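Local structure of hyaluronidase-phage associated (Streptococcus pyogenes, 2WB3) at residues Leu96-Arg99 against Lys105-Val108. The protein probably cleaves hyaluronan by lyase chemistry as part of a phage tail fibre built around a triple-stranded beta-helix. Sequence-based numbering, arbitrary orientation.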
ATOM      1  N   LEU A  96      26.634  14.989   6.692  1.00 22.57           N
ATOM      2  CA  LEU A  96      26.022  14.561   7.955  1.00 22.48           C
ATOM      3  C   LEU A  96      25.980  15.813   8.838  1.00 22.74           C
ATOM      4  O   LEU A  96      27.025  16.457   9.095  1.00 23.53           O
ATOM      5  CB  LEU A  96      26.829  13.410   8.625  1.00 22.82           C
ATOM      6  CG  LEU A  96      26.469  13.150  10.111  1.00 23.37           C
ATOM      7  CD1 LEU A  96      25.007  12.707  10.171  1.00 21.08           C
ATOM      8  CD2 LEU A  96      27.405  12.140  10.787  1.00 24.71           C
ATOM      9  N   ARG A  97      24.779  16.220   9.229  1.00 23.68           N
ATOM     10  CA  ARG A  97      24.634  17.388  10.058  1.00 23.15           C
ATOM     11  C   ARG A  97      23.826  17.054  11.301  1.00 22.92           C
ATOM     12  O   ARG A  97      22.696  16.653  11.195  1.00 22.71           O
ATOM     13  CB  ARG A  97      23.918  18.482   9.278  1.00 23.57           C
ATOM     14  CG  ARG A  97      23.798  19.787  10.052  1.00 27.47           C
ATOM     15  CD  ARG A  97      23.397  20.917   9.101  1.00 30.72           C
ATOM     16  NE  ARG A  97      23.110  22.139   9.816  1.00 37.57           N
ATOM     17  CZ  ARG A  97      22.382  23.155   9.332  1.00 43.37           C
ATOM     18  NH1 ARG A  97      21.853  23.114   8.099  1.00 42.09           N
ATOM     19  NH2 ARG A  97      22.177  24.228  10.093  1.00 43.00           N
ATOM     20  N   ILE A  98      24.407  17.223  12.477  1.00 21.99           N
ATOM     21  CA  ILE A  98      23.696  16.802  13.704  1.00 23.38           C
ATOM     22  C   ILE A  98      23.429  18.012  14.569  1.00 23.33           C
ATOM     23  O   ILE A  98      24.367  18.729  14.914  1.00 24.06           O
ATOM     24  CB  ILE A  98      24.484  15.757  14.476  1.00 23.92           C
ATOM     25  CG1 ILE A  98      24.610  14.456  13.640  1.00 23.84           C
ATOM     26  CG2 ILE A  98      23.841  15.532  15.878  1.00 24.54           C
ATOM     27  CD1 ILE A  98      25.560  13.429  14.269  1.00 24.52           C
ATOM     28  N   ARG A  99      22.166  18.244  14.900  1.00 23.56           N
ATOM     29  CA  ARG A  99      21.784  19.396  15.693  1.00 24.57           C
ATOM     30  C   ARG A  99      21.011  18.950  16.905  1.00 24.84           C
ATOM     31  O   ARG A  99      20.363  17.924  16.873  1.00 25.75           O
ATOM     32  CB  ARG A  99      20.876  20.278  14.859  1.00 23.10           C
ATOM     33  CG  ARG A  99      21.474  20.581  13.506  1.00 28.48           C
ATOM     34  CD  ARG A  99      20.566  21.454  12.709  1.00 34.89           C
ATOM     35  NE  ARG A  99      21.005  22.832  12.843  1.00 38.59           N
ATOM     36  CZ  ARG A  99      20.190  23.875  12.797  1.00 44.87           C
ATOM     37  NH1 ARG A  99      18.892  23.703  12.626  1.00 45.70           N
ATOM     38  NH2 ARG A  99      20.665  25.108  12.914  1.00 45.21           N
ATOM     39  N   LYS A 105      25.713  20.710  16.392  1.00 29.91           N
ATOM     40  CA  LYS A 105      26.565  20.099  17.372  1.00 28.97           C
ATOM     41  C   LYS A 105      27.732  19.340  16.742  1.00 28.03           C
ATOM     42  O   LYS A 105      28.815  19.273  17.296  1.00 27.97           O
ATOM     43  CB  LYS A 105      25.728  19.137  18.222  1.00 28.95           C
ATOM     44  CG  LYS A 105      24.591  19.800  18.972  1.00 29.41           C
ATOM     45  CD  LYS A 105      25.164  20.816  19.893  1.00 33.42           C
ATOM     46  CE  LYS A 105      24.191  21.270  20.965  1.00 40.20           C
ATOM     47  NZ  LYS A 105      24.869  22.173  21.925  1.00 41.95           N
ATOM     48  N   PHE A 106      27.501  18.730  15.589  1.00 27.65           N
ATOM     49  CA  PHE A 106      28.535  17.963  14.913  1.00 26.16           C
ATOM     50  C   PHE A 106      28.170  17.932  13.456  1.00 25.32           C
ATOM     51  O   PHE A 106      27.007  17.758  13.129  1.00 25.22           O
ATOM     52  CB  PHE A 106      28.532  16.508  15.453  1.00 26.02           C
ATOM     53  CG  PHE A 106      29.583  15.612  14.825  1.00 25.09           C
ATOM     54  CD1 PHE A 106      30.819  15.451  15.421  1.00 26.06           C
ATOM     55  CD2 PHE A 106      29.322  14.894  13.671  1.00 27.16           C
ATOM     56  CE1 PHE A 106      31.776  14.642  14.845  1.00 25.14           C
ATOM     57  CE2 PHE A 106      30.304  14.067  13.081  1.00 25.31           C
ATOM     58  CZ  PHE A 106      31.525  13.947  13.696  1.00 28.11           C
ATOM     59  N   TYR A 107      29.135  18.061  12.563  1.00 24.99           N
ATOM     60  CA  TYR A 107      28.865  17.794  11.159  1.00 24.79           C
ATOM     61  C   TYR A 107      30.059  17.240  10.413  1.00 24.31           C
ATOM     62  O   TYR A 107      31.209  17.392  10.839  1.00 25.43           O
ATOM     63  CB  TYR A 107      28.328  19.050  10.459  1.00 25.06           C
ATOM     64  CG  TYR A 107      29.289  20.209  10.315  1.00 29.60           C
ATOM     65  CD1 TYR A 107      30.338  20.180   9.366  1.00 30.35           C
ATOM     66  CD2 TYR A 107      29.117  21.369  11.080  1.00 31.11           C
ATOM     67  CE1 TYR A 107      31.188  21.272   9.207  1.00 34.02           C
ATOM     68  CE2 TYR A 107      29.969  22.467  10.923  1.00 34.29           C
ATOM     69  CZ  TYR A 107      30.982  22.408   9.988  1.00 34.97           C
ATOM     70  OH  TYR A 107      31.828  23.486   9.878  1.00 40.63           O
ATOM     71  N   VAL A 108      29.776  16.616   9.277  1.00 23.40           N
ATOM     72  CA  VAL A 108      30.788  16.204   8.332  1.00 23.95           C
ATOM     73  C   VAL A 108      30.492  16.964   7.018  1.00 23.98           C
ATOM     74  O   VAL A 108      29.416  16.866   6.457  1.00 24.14           O
ATOM     75  CB  VAL A 108      30.742  14.698   8.097  1.00 23.92           C
ATOM     76  CG1 VAL A 108      31.701  14.302   6.956  1.00 24.21           C
ATOM     77  CG2 VAL A 108      31.131  13.957   9.390  1.00 22.53           C
TER
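Leu96, Ile98, Phe106 and Val108 point to the same face of the sheet and are all buried. With CG anti to the backbone N (chi1 -180°), the ring of Phe106 reaches across toward the side chains of Leu96 and Ile98. At the ring edge, close to its plane, Leu96 CD2 comes to 4.2 Å from Phe106 CE2. Ile98 CD1 comes in obliquely, 4.1 Å from the neighbouring ring atom Phe106 CD2. Leu96 and Val108 sit directly across from each other and touch through their CB atoms. This apolar face also meets other copies of the chain: Phe106 packs on Val108 of a second subunit, and Leu96 on Ile98 of a third. The two strands form an antiparallel beta hairpin. Residues 96-98 also pair in parallel with a strand of the second subunit, so the sheet continues between chains, consistent with the triple-stranded beta-helix of this tail fibre. Val108 N gives a hydrogen bond of 2.8 Å to Leu96 O; the return bond from Leu96 N to Val108 O is weak. Ile98 N bonds Phe106 O at 2.7 Å, almost in line with the carbonyl. A classic beta bulge follows, with Lys105 and Phe106 both opposite Ile98. Ile98 O therefore accepts two bonds, from Lys105 N at 2.8 Å and from Phe106 N at 3.2 Å. On the other face, Tyr107 CB lies 4.1 Å from Arg97 CA. The guanidinium groups of Arg97 and Arg99 extend from this face, Arg97 NH2 lying over the rim of the Arg99 group. Asp104 forms salt bridges with both, which probably offsets their like charges.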